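PDB 5HXA: alpha,alpha-trehalose-phosphate synthase (UDP-forming) from Burkholderia xenovorans, which belongs to glycosyltransferase family 20 and has the GT-B fold, in which two Rossmann-like domains face each other across a cleft. Local coordinates for residues I13-R18 with I135-Y140; T120-L125 with L143-C148; R262-I267 with R299-Q304; T367-G372 with N411-S416; L392-F397 with P405-V410. One frame throughout, in Å; residues are numbered along the deposited sequence. Where two conformers were deposited one is given.

Interaction 1 (I13-R18 with I135-Y140); sequences IVVSNR and IWVHDY
The carbonyl oxygen Val-15 O takes the amide of His-138 (N to O 2.9 Å) nearly along the C=O axis, although the N-H...O angle is only 137°. The same oxygen also meets the CA-H of Val-137, 3.4 Å away at CA, and lies in the ring plane of His-138 at its edge. Ile-13 O is gripped in the same way by Trp-136 N at 2.8 Å and by the CA-H of Ile-135, while Trp-136 O returns the bonding by accepting Val-15 N at 2.9 Å. Strands 13-16 and 135-138 thus run parallel, 17° apart.

On one face of the pair, Ile-13, Val-15, Ile-135 and Val-137 pack against one another; Val-15 and Ile-135 lie side by side, their CG2 methyls 4.0 Å apart, and Phe-145 of helix 145-151 packs on both valines. The opposite face carries Val-14 and Trp-136, with helix 32-43 over Val-14 and the Trp-136 ring stacked on Phe-456. With CG beside its backbone N (chi1 -72°), His-138 folds its imidazole back, setting NE2 above one face of the indole, out toward its rim, and CD2 4.0 Å from Val-14 CG1. Its ND1 is hydrogen-bonded to His-163. Ile-13 O, Val-15 O and Trp-136 O thus each take an N-H and a CA-H within a buried strand pair, and polar side chains enter at its C-terminal end through His-138 and through Ser-16, which bonds Trp-47.

Interaction 2 (T120-L125 with L143-C148); sequences TLAKQL and LPFARC
Helix 108-126 passes the first turn of helix 145-151 with its closest backbone approach at Ala-122 and Cys-148, whose CA atoms are 6.1 Å apart. The two small side chains meet directly, Ala-122 CB touching Cys-148 CB at 3.6 Å. Beside them Phe-145 reaches across to the other helix: CG stands opposite the backbone N (chi1 -167°), and this carries the ring from a flank of its own helix to the surface of its neighbour. The ring arrives rim first. Its CE1 comes to 3.7 Å from Leu-121 CB near the ring plane and to 3.3 Å from Ala-122 N, an oblique approach to the backbone. On the other side of the rim, the Leu-125 and Phe-145 side chains cross at about a right angle, and Leu-125 CD2 lies in the ring plane, at its edge, 3.7 Å from CE2. The contact between the helices is thus apolar, with one aromatic ring wedged among Leu-121, Ala-122 and Leu-125. Pro-144 occupies the N-cap position of helix 145-151, and its O accepts Cys-148 N, closing the first turn. Around this pair, Pro-144 rests on Tyr-114 and Asn-118 of helix 108-126 and on Ala-184 of helix 178-185, while Leu-125 packs on Ile-13 and Val-15 of strand 12-16, and the two helices share one side of the N-terminal sheet.

Interaction 3 (R262-I267 with R299-Q304); sequences RGRKLI and RVSLVQ
The first torsion of Ile-267 (chi1 -55°) divides its side chain between two neighbours on the adjoining strand. CG1 stands beside the backbone N and carries CD1 to 3.7 Å from Val-300 CG2, while CG2, opposite that N, lies 3.8 Å from Leu-302 CD1. On the other face Leu-266 CD1 presses on Val-303 CG2 at 3.5 Å. Backbone bonds alternate between the strands: Lys-265 N to Arg-299 O, Ser-301 N to Lys-265 O, Ile-267 N to Ser-301 O at 2.9 Å and Val-303 N to Ile-267 O. In one of its two conformers Arg-264 adds a weak bond from NE to Ser-301 OG; the hydroxyl oxygen stands oblique to the guanidinium, neither over its face nor at its edge, and has a further weak bond with Trp-339 NE1. Phe-286 of helix 279-292 packs on Ile-267 and Leu-302. Strand 265-270, this helix and strand 300-305 make a beta-alpha-beta crossover, the repeating element of the Rossmann-like domains of GT-B proteins.

Interaction 4 (T367-G372 with N411-S416); sequences TPLRDG and NPFDLS
This is an apolar loop-to-turn contact in the Rossmann-like domain that holds the six-stranded parallel sheet, between the loop leaving strand 363-366 and the Asx turn that leads into helix 415-426. Both segments follow the C-terminal ends of sheet strands. Leu-369 carries the contact through a single methyl: with CG kept beside its backbone N (chi1 -52°), CD2 is brought to 3.8 Å from both CB and CG of Pro-412, the two side chains meeting at a slant. Its approach to Phe-413 is looser and oblique, 4.4 Å from CZ. The proline ring also lies against backbone, with CB 3.7 Å from Thr-367 O and CG beside Pro-368 O. A type I turn from Asn-411 to Asp-414, closed by Asp-414 N on Asn-411 O, presents Pro-412 and Phe-413, and Asp-414 then N-caps the helix. The second subunit borders the contact: its Glu-170 forms a salt bridge with Arg-370, and its Thr-174 packs on Phe-413. Within the turn, Asn-411 OD1 accepts Phe-413 N at 2.9 Å, the donor tilted 34° from the plane of the side-chain carbonyl.

Interaction 5 (L392-F397 with P405-V410); sequences LVLSQF and PGALVV. With EDO (1,2-ethanediol), chain D.
Val-393 and Val-410 cross obliquely on one face of a parallel strand pair at the border of the six-stranded Rossmann-like sheet, Val-393 CG1 4.1 Å from Val-410 CG2. Leu-408 points to the same face, and helix 415-426 packs on it and on Val-410. At the start of the pair Ala-407 CB rests against two leucines, touching Leu-392 CD2 at 3.8 Å and Leu-394 CB at 4.1 Å. Backbone bonds tie the strands throughout, from Leu-408 N on Leu-392 O to Gln-396 N on Val-410 O at 2.8 Å. Past the strand end, Gln-396 sets CG between its backbone N and carbonyl carbon (chi1 52°), which lays the extended side chain alongside Val-410 O, 3.5 Å from CG. Ser-395 OG accepts Phe-397 N in an ST turn and also bonds Pro-368 O. At the exposed side Val-409 CG1 lies 3.8 Å from Gln-396 CB, and a 1,2-ethanediol, probably from the crystallisation liquor, touches both residues, its O1 donating to Gln-396 O at 2.9 Å.

In the fold
Interactions 1 and 2 belong to the N-terminal sheet and its helices, interactions 3, 4 and 5 to the six-stranded sheet, with the centres of 1 and 3 about 40 Å apart. Three of the five are parallel strand pairs held by backbone bonds: interaction 1 is buried throughout, whereas 3 has exposed residues at its start, where a water is weakly held, and 5 has Val-409 exposed beside an ethanediol. Interaction 2 is apolar packing of side chains, one ring also resting on the neighbouring helix backbone, and it packs against interaction 1. Interactions 4 and 5 are likewise adjacent, but polar links join them, including Asp-371 N to Phe-397 O. Of all five, interactions 4 and 5 lie within reach of the second subunit.

Interaction 1 (I13-R18 with I135-Y140)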
# COMPACT_ATOMS: atom_id res chain seq x y z
N ILE A 13 -19.00 -16.85 -25.17
CA ILE A 13 -17.72 -16.43 -25.72
C ILE A 13 -16.81 -16.11 -24.53
O ILE A 13 -17.08 -15.16 -23.78
CB ILE A 13 -17.87 -15.20 -26.63
CG1 ILE A 13 -19.02 -15.39 -27.63
CG2 ILE A 13 -16.56 -14.90 -27.34
CD1 ILE A 13 -18.90 -16.61 -28.54
N VAL A 14 -15.76 -16.89 -24.34
CA VAL A 14 -14.78 -16.63 -23.29
C VAL A 14 -13.60 -15.89 -23.90
O VAL A 14 -13.09 -16.28 -24.96
CB VAL A 14 -14.32 -17.93 -22.60
CG1 VAL A 14 -13.17 -17.64 -21.64
CG2 VAL A 14 -15.47 -18.55 -21.83
N VAL A 15 -13.16 -14.82 -23.23
CA VAL A 15 -12.03 -14.01 -23.68
C VAL A 15 -11.00 -13.97 -22.55
O VAL A 15 -11.32 -13.54 -21.43
CB VAL A 15 -12.45 -12.59 -24.09
CG1 VAL A 15 -11.25 -11.79 -24.56
CG2 VAL A 15 -13.52 -12.64 -25.17
N SER A 16 -9.78 -14.42 -22.84
CA SER A 16 -8.68 -14.39 -21.88
C SER A 16 -7.38 -14.27 -22.66
O SER A 16 -7.38 -14.17 -23.89
CB SER A 16 -8.69 -15.64 -20.99
OG SER A 16 -8.45 -16.81 -21.77
N ASN A 17 -6.26 -14.31 -21.96
CA ASN A 17 -5.01 -13.91 -22.59
C ASN A 17 -4.24 -15.07 -23.22
O ASN A 17 -3.72 -14.92 -24.33
CB ASN A 17 -4.12 -13.18 -21.59
CG ASN A 17 -2.98 -12.45 -22.26
OD1 ASN A 17 -1.82 -12.59 -21.87
ND2 ASN A 17 -3.31 -11.69 -23.31
N ARG A 18 -4.13 -16.20 -22.55
CA ARG A 18 -3.47 -17.35 -23.17
C ARG A 18 -4.53 -18.40 -23.42
O ARG A 18 -5.25 -18.81 -22.50
CB ARG A 18 -2.32 -17.88 -22.30
CG ARG A 18 -1.06 -17.00 -22.34
CD ARG A 18 0.02 -17.53 -21.40
NE ARG A 18 1.10 -16.57 -21.16
CZ ARG A 18 2.18 -16.44 -21.94
NH1 ARG A 18 2.32 -17.20 -23.01
NH2 ARG A 18 3.11 -15.54 -21.64
N ILE A 135 -20.66 -12.70 -23.55
CA ILE A 135 -19.20 -12.61 -23.56
C ILE A 135 -18.71 -12.51 -22.12
O ILE A 135 -19.20 -11.68 -21.35
CB ILE A 135 -18.73 -11.40 -24.39
CG1 ILE A 135 -19.31 -11.47 -25.81
CG2 ILE A 135 -17.20 -11.32 -24.43
CD1 ILE A 135 -19.20 -10.15 -26.57
N TRP A 136 -17.74 -13.36 -21.77
CA TRP A 136 -17.15 -13.41 -20.43
C TRP A 136 -15.65 -13.19 -20.55
O TRP A 136 -14.93 -14.05 -21.07
CB TRP A 136 -17.46 -14.75 -19.75
CG TRP A 136 -17.08 -14.83 -18.29
CD1 TRP A 136 -16.58 -13.83 -17.50
CD2 TRP A 136 -17.21 -15.99 -17.45
NE1 TRP A 136 -16.37 -14.30 -16.22
CE2 TRP A 136 -16.75 -15.62 -16.16
CE3 TRP A 136 -17.66 -17.30 -17.66
CZ2 TRP A 136 -16.73 -16.52 -15.09
CZ3 TRP A 136 -17.64 -18.19 -16.59
CH2 TRP A 136 -17.18 -17.80 -15.32
N VAL A 137 -15.17 -12.04 -20.07
CA VAL A 137 -13.78 -11.61 -20.20
C VAL A 137 -13.08 -11.80 -18.86
O VAL A 137 -13.66 -11.53 -17.80
CB VAL A 137 -13.72 -10.14 -20.66
CG1 VAL A 137 -12.27 -9.67 -20.82
CG2 VAL A 137 -14.52 -9.95 -21.95
N HIS A 138 -11.81 -12.21 -18.90
CA HIS A 138 -11.08 -12.59 -17.68
C HIS A 138 -9.81 -11.78 -17.49
O HIS A 138 -8.93 -11.77 -18.37
CB HIS A 138 -10.76 -14.09 -17.71
CG HIS A 138 -11.96 -14.94 -17.49
ND1 HIS A 138 -12.34 -15.38 -16.24
CD2 HIS A 138 -12.92 -15.36 -18.34
CE1 HIS A 138 -13.46 -16.06 -16.34
NE2 HIS A 138 -13.84 -16.06 -17.60
N ASP A 139 -9.73 -11.09 -16.35
CA ASP A 139 -8.52 -10.63 -15.67
C ASP A 139 -7.91 -9.34 -16.22
O ASP A 139 -8.32 -8.82 -17.27
CB ASP A 139 -7.44 -11.73 -15.66
CG ASP A 139 -6.86 -11.95 -14.25
OD1 ASP A 139 -7.23 -11.19 -13.32
OD2 ASP A 139 -6.03 -12.87 -14.08
N TYR A 140 -6.87 -8.86 -15.51
CA TYR A 140 -6.43 -7.47 -15.53
C TYR A 140 -5.82 -7.04 -16.86
O TYR A 140 -5.72 -5.83 -17.11
CB TYR A 140 -5.42 -7.24 -14.38
CG TYR A 140 -4.24 -8.19 -14.45
CD1 TYR A 140 -4.31 -9.48 -13.92
CD2 TYR A 140 -3.05 -7.80 -15.07
CE1 TYR A 140 -3.23 -10.36 -14.01
CE2 TYR A 140 -1.96 -8.68 -15.16
CZ TYR A 140 -2.06 -9.95 -14.63
OH TYR A 140 -1.00 -10.81 -14.72

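Interaction 2 (T120-L125 with L143-C148)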
# COMPACT_ATOMS: atom_id res chain seq x y z
N THR A 120 -7.44 -3.87 -30.74
CA THR A 120 -7.22 -4.77 -31.86
C THR A 120 -7.94 -6.09 -31.63
O THR A 120 -8.64 -6.60 -32.52
CB THR A 120 -5.72 -4.99 -32.06
OG1 THR A 120 -5.14 -3.80 -32.60
CG2 THR A 120 -5.47 -6.14 -33.03
N LEU A 121 -7.79 -6.66 -30.43
CA LEU A 121 -8.46 -7.92 -30.12
C LEU A 121 -9.98 -7.76 -30.20
O LEU A 121 -10.67 -8.63 -30.73
CB LEU A 121 -8.04 -8.39 -28.73
CG LEU A 121 -6.56 -8.73 -28.55
CD1 LEU A 121 -6.23 -8.92 -27.08
CD2 LEU A 121 -6.21 -9.96 -29.33
N ALA A 122 -10.50 -6.64 -29.68
CA ALA A 122 -11.95 -6.43 -29.74
C ALA A 122 -12.44 -6.34 -31.18
O ALA A 122 -13.50 -6.89 -31.52
CB ALA A 122 -12.31 -5.16 -28.96
N LYS A 123 -11.67 -5.68 -32.05
CA LYS A 123 -12.06 -5.59 -33.45
C LYS A 123 -12.09 -6.96 -34.10
O LYS A 123 -13.00 -7.27 -34.88
CB LYS A 123 -11.10 -4.65 -34.19
CG LYS A 123 -11.46 -4.38 -35.65
CD LYS A 123 -10.48 -3.40 -36.28
CE LYS A 123 -10.67 -3.30 -37.80
NZ LYS A 123 -9.59 -2.51 -38.46
N GLN A 124 -11.13 -7.83 -33.76
CA GLN A 124 -11.10 -9.16 -34.35
C GLN A 124 -12.16 -10.07 -33.75
O GLN A 124 -12.75 -10.88 -34.47
CB GLN A 124 -9.72 -9.78 -34.18
CG GLN A 124 -8.66 -9.18 -35.10
CD GLN A 124 -7.28 -9.69 -34.77
OE1 GLN A 124 -6.84 -9.63 -33.62
NE2 GLN A 124 -6.58 -10.21 -35.77
N LEU A 125 -12.42 -9.95 -32.44
CA LEU A 125 -13.50 -10.73 -31.84
C LEU A 125 -14.84 -10.37 -32.46
O LEU A 125 -15.67 -11.26 -32.73
CB LEU A 125 -13.53 -10.51 -30.33
CG LEU A 125 -14.72 -11.21 -29.66
CD1 LEU A 125 -14.63 -12.71 -29.89
CD2 LEU A 125 -14.83 -10.89 -28.17
N LEU A 143 -8.97 -5.03 -18.82
CA LEU A 143 -9.86 -4.04 -18.21
C LEU A 143 -10.65 -3.20 -19.21
O LEU A 143 -11.86 -3.00 -18.97
CB LEU A 143 -9.06 -3.12 -17.27
CG LEU A 143 -8.40 -3.78 -16.06
CD1 LEU A 143 -7.57 -2.74 -15.30
CD2 LEU A 143 -9.43 -4.43 -15.16
N PRO A 144 -10.08 -2.67 -20.29
CA PRO A 144 -10.87 -1.82 -21.19
C PRO A 144 -11.54 -2.54 -22.35
O PRO A 144 -12.08 -1.87 -23.23
CB PRO A 144 -9.82 -0.83 -21.71
CG PRO A 144 -8.56 -1.61 -21.73
CD PRO A 144 -8.64 -2.65 -20.64
N PHE A 145 -11.56 -3.88 -22.34
CA PHE A 145 -12.02 -4.64 -23.49
C PHE A 145 -13.51 -4.41 -23.78
O PHE A 145 -13.91 -4.31 -24.95
CB PHE A 145 -11.74 -6.13 -23.26
CG PHE A 145 -11.88 -6.98 -24.49
CD1 PHE A 145 -10.90 -6.98 -25.47
CD2 PHE A 145 -13.00 -7.78 -24.66
CE1 PHE A 145 -11.04 -7.77 -26.62
CE2 PHE A 145 -13.15 -8.57 -25.80
CZ PHE A 145 -12.16 -8.57 -26.77
N ALA A 146 -14.34 -4.32 -22.74
CA ALA A 146 -15.76 -4.08 -22.99
C ALA A 146 -15.99 -2.70 -23.59
O ALA A 146 -16.86 -2.53 -24.46
CB ALA A 146 -16.58 -4.24 -21.71
N ARG A 147 -15.23 -1.69 -23.15
CA ARG A 147 -15.40 -0.37 -23.74
C ARG A 147 -14.99 -0.37 -25.21
O ARG A 147 -15.65 0.25 -26.05
CB ARG A 147 -14.61 0.69 -22.96
CG ARG A 147 -14.75 2.07 -23.60
CD ARG A 147 -14.36 3.21 -22.67
NE ARG A 147 -14.62 4.52 -23.28
CZ ARG A 147 -15.73 5.23 -23.09
NH1 ARG A 147 -16.70 4.77 -22.30
NH2 ARG A 147 -15.88 6.40 -23.69
N CYS A 148 -13.91 -1.08 -25.54
CA CYS A 148 -13.55 -1.25 -26.95
C CYS A 148 -14.69 -1.90 -27.73
O CYS A 148 -14.97 -1.51 -28.87
CB CYS A 148 -12.28 -2.09 -27.08
SG CYS A 148 -10.79 -1.32 -26.42

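Interaction 3 (R262-I267 with R299-Q304)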
# COMPACT_ATOMS: atom_id res chain seq x y z
N ARG A 262 11.28 -40.03 6.17
CA ARG A 262 10.87 -40.99 7.18
C ARG A 262 11.31 -40.54 8.56
O ARG A 262 12.47 -40.16 8.76
CB ARG A 262 11.43 -42.38 6.86
N GLY A 263 10.39 -40.56 9.51
CA GLY A 263 10.70 -40.10 10.85
C GLY A 263 10.61 -38.60 11.04
O GLY A 263 10.97 -38.10 12.12
N ARG A 264 10.17 -37.85 10.04
CA ARG A 264 10.06 -36.41 10.14
C ARG A 264 8.69 -35.97 9.66
O ARG A 264 8.08 -36.62 8.80
CB ARG A 264 11.15 -35.69 9.31
CG ARG A 264 12.58 -35.97 9.77
CD ARG A 264 13.54 -34.92 9.22
NE ARG A 264 13.39 -34.74 7.77
CZ ARG A 264 14.12 -35.38 6.86
NH1 ARG A 264 15.06 -36.24 7.24
NH2 ARG A 264 13.92 -35.15 5.57
N LYS A 265 8.21 -34.87 10.22
CA LYS A 265 7.00 -34.23 9.71
C LYS A 265 7.38 -33.31 8.56
O LYS A 265 8.47 -32.75 8.54
CB LYS A 265 6.31 -33.43 10.81
CG LYS A 265 5.98 -34.26 12.04
CD LYS A 265 4.56 -34.71 12.00
CE LYS A 265 4.12 -35.26 13.35
NZ LYS A 265 2.65 -35.42 13.42
N LEU A 266 6.45 -33.14 7.62
CA LEU A 266 6.68 -32.39 6.39
C LEU A 266 5.78 -31.16 6.33
O LEU A 266 4.55 -31.29 6.39
CB LEU A 266 6.42 -33.29 5.17
CG LEU A 266 6.36 -32.66 3.78
CD1 LEU A 266 7.66 -31.93 3.48
CD2 LEU A 266 6.09 -33.74 2.73
N ILE A 267 6.38 -29.98 6.20
CA ILE A 267 5.66 -28.74 5.92
C ILE A 267 5.82 -28.45 4.44
O ILE A 267 6.94 -28.36 3.94
CB ILE A 267 6.18 -27.56 6.75
CG1 ILE A 267 6.16 -27.89 8.25
CG2 ILE A 267 5.34 -26.31 6.46
CD1 ILE A 267 6.91 -26.84 9.09
N ARG A 299 13.49 -33.22 13.02
CA ARG A 299 12.20 -33.90 13.10
C ARG A 299 11.16 -33.27 12.20
O ARG A 299 10.02 -33.74 12.15
CB ARG A 299 11.71 -33.94 14.54
CG ARG A 299 12.69 -34.69 15.44
CD ARG A 299 12.05 -35.15 16.73
NE ARG A 299 12.83 -36.21 17.34
CZ ARG A 299 13.83 -36.01 18.20
NH1 ARG A 299 14.16 -34.77 18.55
NH2 ARG A 299 14.49 -37.04 18.70
N VAL A 300 11.52 -32.21 11.48
CA VAL A 300 10.61 -31.54 10.56
C VAL A 300 11.46 -30.98 9.43
O VAL A 300 12.62 -30.61 9.64
CB VAL A 300 9.81 -30.42 11.26
CG1 VAL A 300 10.76 -29.35 11.82
CG2 VAL A 300 8.80 -29.79 10.29
N SER A 301 10.89 -30.94 8.23
CA SER A 301 11.51 -30.25 7.12
C SER A 301 10.48 -29.38 6.42
O SER A 301 9.28 -29.68 6.41
CB SER A 301 12.11 -31.22 6.09
OG SER A 301 13.00 -32.12 6.71
N LEU A 302 10.97 -28.31 5.81
CA LEU A 302 10.16 -27.45 4.96
C LEU A 302 10.53 -27.73 3.51
O LEU A 302 11.68 -27.53 3.11
CB LEU A 302 10.39 -25.98 5.29
CG LEU A 302 9.79 -24.97 4.33
CD1 LEU A 302 8.24 -25.07 4.34
CD2 LEU A 302 10.26 -23.57 4.72
N VAL A 303 9.56 -28.17 2.72
CA VAL A 303 9.74 -28.26 1.28
C VAL A 303 9.08 -27.04 0.65
O VAL A 303 7.90 -26.78 0.90
CB VAL A 303 9.18 -29.57 0.70
CG1 VAL A 303 9.15 -29.50 -0.82
CG2 VAL A 303 10.04 -30.76 1.14
N GLN A 304 9.85 -26.27 -0.11
CA GLN A 304 9.33 -25.15 -0.88
C GLN A 304 9.49 -25.49 -2.35
O GLN A 304 10.62 -25.58 -2.85
CB GLN A 304 10.06 -23.84 -0.57
CG GLN A 304 9.64 -22.71 -1.53
CD GLN A 304 8.24 -22.21 -1.20
OE1 GLN A 304 7.97 -21.81 -0.06
NE2 GLN A 304 7.33 -22.25 -2.17
O HOH W 1 8.65 -36.35 13.86

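Interaction 4 (T367-G372 with N411-S416)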
# COMPACT_ATOMS: atom_id res chain seq x y z
N THR A 367 0.87 -18.74 3.09
CA THR A 367 0.77 -17.45 3.75
C THR A 367 1.26 -16.31 2.86
O THR A 367 2.17 -15.55 3.24
CB THR A 367 1.54 -17.47 5.08
OG1 THR A 367 2.91 -17.79 4.85
CG2 THR A 367 0.95 -18.52 6.00
N PRO A 368 0.65 -16.13 1.68
CA PRO A 368 1.03 -15.00 0.83
C PRO A 368 0.73 -13.66 1.51
O PRO A 368 -0.19 -13.54 2.31
CB PRO A 368 0.17 -15.19 -0.42
CG PRO A 368 -1.04 -15.94 0.06
CD PRO A 368 -0.51 -16.87 1.12
N LEU A 369 1.52 -12.65 1.14
CA LEU A 369 1.27 -11.30 1.62
C LEU A 369 0.02 -10.70 1.00
O LEU A 369 -0.65 -9.89 1.63
CB LEU A 369 2.49 -10.40 1.33
CG LEU A 369 3.81 -11.00 1.83
CD1 LEU A 369 5.01 -10.09 1.53
CD2 LEU A 369 3.70 -11.28 3.32
N ARG A 370 -0.27 -11.06 -0.25
CA ARG A 370 -1.45 -10.56 -0.94
C ARG A 370 -1.77 -11.57 -2.04
O ARG A 370 -0.87 -11.92 -2.81
CB ARG A 370 -1.18 -9.15 -1.51
CG ARG A 370 -2.38 -8.29 -1.79
CD ARG A 370 -3.22 -8.05 -0.55
NE ARG A 370 -2.71 -7.03 0.36
CZ ARG A 370 -3.50 -6.30 1.15
NH1 ARG A 370 -4.81 -6.49 1.11
NH2 ARG A 370 -2.99 -5.38 1.97
N ASP A 371 -3.00 -12.09 -2.06
CA ASP A 371 -3.41 -13.05 -3.08
C ASP A 371 -4.90 -12.89 -3.35
O ASP A 371 -5.69 -12.84 -2.40
CB ASP A 371 -3.10 -14.49 -2.63
CG ASP A 371 -2.93 -15.46 -3.80
OD1 ASP A 371 -3.71 -15.38 -4.78
OD2 ASP A 371 -2.03 -16.31 -3.72
N GLY A 372 -5.28 -12.78 -4.62
CA GLY A 372 -6.69 -12.58 -4.94
C GLY A 372 -7.57 -13.70 -4.42
O GLY A 372 -8.68 -13.47 -3.92
N ASN A 411 -1.42 -13.53 10.40
CA ASN A 411 -0.94 -12.32 9.74
C ASN A 411 0.50 -12.58 9.32
O ASN A 411 1.37 -12.74 10.19
CB ASN A 411 -1.01 -11.15 10.71
CG ASN A 411 -0.64 -9.83 10.05
OD1 ASN A 411 0.10 -9.79 9.05
ND2 ASN A 411 -1.12 -8.74 10.62
N PRO A 412 0.81 -12.66 8.02
CA PRO A 412 2.18 -13.02 7.62
C PRO A 412 3.20 -11.95 7.97
O PRO A 412 4.41 -12.24 7.91
CB PRO A 412 2.06 -13.23 6.09
CG PRO A 412 0.95 -12.28 5.70
CD PRO A 412 -0.05 -12.36 6.86
N PHE A 413 2.77 -10.74 8.33
CA PHE A 413 3.71 -9.73 8.82
C PHE A 413 4.12 -9.97 10.27
O PHE A 413 4.87 -9.16 10.82
CB PHE A 413 3.10 -8.33 8.67
CG PHE A 413 2.87 -7.93 7.24
CD1 PHE A 413 1.71 -8.31 6.57
CD2 PHE A 413 3.82 -7.20 6.55
CE1 PHE A 413 1.50 -7.96 5.24
CE2 PHE A 413 3.62 -6.84 5.22
CZ PHE A 413 2.45 -7.23 4.57
N ASP A 414 3.62 -11.03 10.90
CA ASP A 414 3.90 -11.37 12.29
C ASP A 414 4.66 -12.71 12.27
O ASP A 414 4.04 -13.78 12.29
CB ASP A 414 2.59 -11.46 13.12
CG ASP A 414 2.83 -11.57 14.61
OD1 ASP A 414 3.95 -11.94 15.02
OD2 ASP A 414 1.89 -11.30 15.38
N LEU A 415 5.99 -12.64 12.20
CA LEU A 415 6.77 -13.87 12.10
C LEU A 415 6.54 -14.78 13.31
O LEU A 415 6.49 -16.01 13.18
CB LEU A 415 8.26 -13.55 11.96
CG LEU A 415 8.65 -12.82 10.67
CD1 LEU A 415 10.15 -12.57 10.64
CD2 LEU A 415 8.20 -13.61 9.42
N SER A 416 6.40 -14.19 14.50
CA SER A 416 6.19 -15.00 15.70
C SER A 416 4.85 -15.72 15.66
O SER A 416 4.76 -16.90 16.04
CB SER A 416 6.29 -14.14 16.96
OG SER A 416 7.63 -13.72 17.18

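Interaction 5 (L392-F397 with P405-V410)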
# COMPACT_ATOMS: atom_id res chain seq x y z
N LEU A 392 -3.85 -26.82 7.68
CA LEU A 392 -3.59 -25.64 6.84
C LEU A 392 -3.26 -24.43 7.71
O LEU A 392 -4.00 -24.11 8.66
CB LEU A 392 -4.81 -25.33 5.96
CG LEU A 392 -4.72 -24.05 5.11
CD1 LEU A 392 -3.58 -24.09 4.08
CD2 LEU A 392 -6.07 -23.72 4.42
N VAL A 393 -2.15 -23.77 7.39
CA VAL A 393 -1.77 -22.48 7.95
C VAL A 393 -1.92 -21.46 6.82
O VAL A 393 -1.30 -21.61 5.76
CB VAL A 393 -0.33 -22.49 8.51
CG1 VAL A 393 0.08 -21.08 8.98
CG2 VAL A 393 -0.21 -23.50 9.66
N LEU A 394 -2.74 -20.44 7.05
CA LEU A 394 -3.25 -19.60 5.97
C LEU A 394 -3.13 -18.12 6.31
O LEU A 394 -3.50 -17.69 7.41
CB LEU A 394 -4.72 -19.94 5.68
CG LEU A 394 -5.40 -19.18 4.55
CD1 LEU A 394 -4.80 -19.57 3.18
CD2 LEU A 394 -6.88 -19.49 4.58
N SER A 395 -2.67 -17.33 5.34
CA SER A 395 -2.58 -15.88 5.49
C SER A 395 -3.96 -15.24 5.51
O SER A 395 -4.84 -15.61 4.74
CB SER A 395 -1.77 -15.28 4.34
OG SER A 395 -1.94 -13.88 4.32
N GLN A 396 -4.12 -14.21 6.34
CA GLN A 396 -5.39 -13.49 6.27
C GLN A 396 -5.49 -12.62 5.02
O GLN A 396 -6.55 -12.02 4.80
CB GLN A 396 -5.58 -12.64 7.53
CG GLN A 396 -4.45 -11.72 7.90
CD GLN A 396 -4.53 -11.26 9.36
OE1 GLN A 396 -5.11 -11.94 10.21
NE2 GLN A 396 -3.95 -10.12 9.65
N PHE A 397 -4.45 -12.54 4.20
CA PHE A 397 -4.49 -11.73 2.98
C PHE A 397 -4.59 -12.58 1.72
O PHE A 397 -4.38 -12.06 0.62
CB PHE A 397 -3.27 -10.83 2.92
CG PHE A 397 -3.14 -9.88 4.09
CD1 PHE A 397 -3.84 -8.69 4.12
CD2 PHE A 397 -2.32 -10.19 5.17
CE1 PHE A 397 -3.72 -7.81 5.19
CE2 PHE A 397 -2.20 -9.32 6.25
CZ PHE A 397 -2.91 -8.13 6.26
N PRO A 405 -13.10 -22.12 7.07
CA PRO A 405 -13.19 -22.15 8.54
C PRO A 405 -12.58 -23.45 9.06
O PRO A 405 -12.97 -24.54 8.64
CB PRO A 405 -14.71 -22.09 8.80
CG PRO A 405 -15.30 -22.75 7.59
CD PRO A 405 -14.38 -22.44 6.42
N GLY A 406 -11.63 -23.32 9.96
CA GLY A 406 -10.81 -24.44 10.40
C GLY A 406 -9.34 -24.29 10.05
O GLY A 406 -8.50 -24.98 10.63
N ALA A 407 -9.01 -23.40 9.11
CA ALA A 407 -7.61 -23.08 8.88
C ALA A 407 -7.06 -22.32 10.08
O ALA A 407 -7.77 -21.56 10.73
CB ALA A 407 -7.45 -22.22 7.62
N LEU A 408 -5.76 -22.51 10.35
CA LEU A 408 -5.06 -21.62 11.29
C LEU A 408 -4.69 -20.35 10.53
O LEU A 408 -3.78 -20.34 9.70
CB LEU A 408 -3.82 -22.30 11.87
CG LEU A 408 -4.05 -23.53 12.76
CD1 LEU A 408 -2.72 -24.11 13.23
CD2 LEU A 408 -4.97 -23.21 13.97
N VAL A 409 -5.41 -19.27 10.81
CA VAL A 409 -5.26 -18.04 10.04
C VAL A 409 -4.27 -17.14 10.75
O VAL A 409 -4.34 -16.96 11.97
CB VAL A 409 -6.63 -17.35 9.87
CG1 VAL A 409 -6.47 -16.01 9.14
CG2 VAL A 409 -7.57 -18.26 9.09
N VAL A 410 -3.32 -16.58 9.99
CA VAL A 410 -2.24 -15.78 10.55
C VAL A 410 -2.01 -14.52 9.73
O VAL A 410 -2.37 -14.42 8.55
CB VAL A 410 -0.91 -16.59 10.64
CG1 VAL A 410 -1.07 -17.79 11.59
CG2 VAL A 410 -0.44 -17.04 9.24
C1 EDO D . -9.52 -12.64 6.56
O1 EDO D . -9.18 -13.13 5.25
C2 EDO D . -8.89 -13.52 7.65
O2 EDO D . -9.86 -13.97 8.61
O HOH W 2 -6.39 -27.11 9.25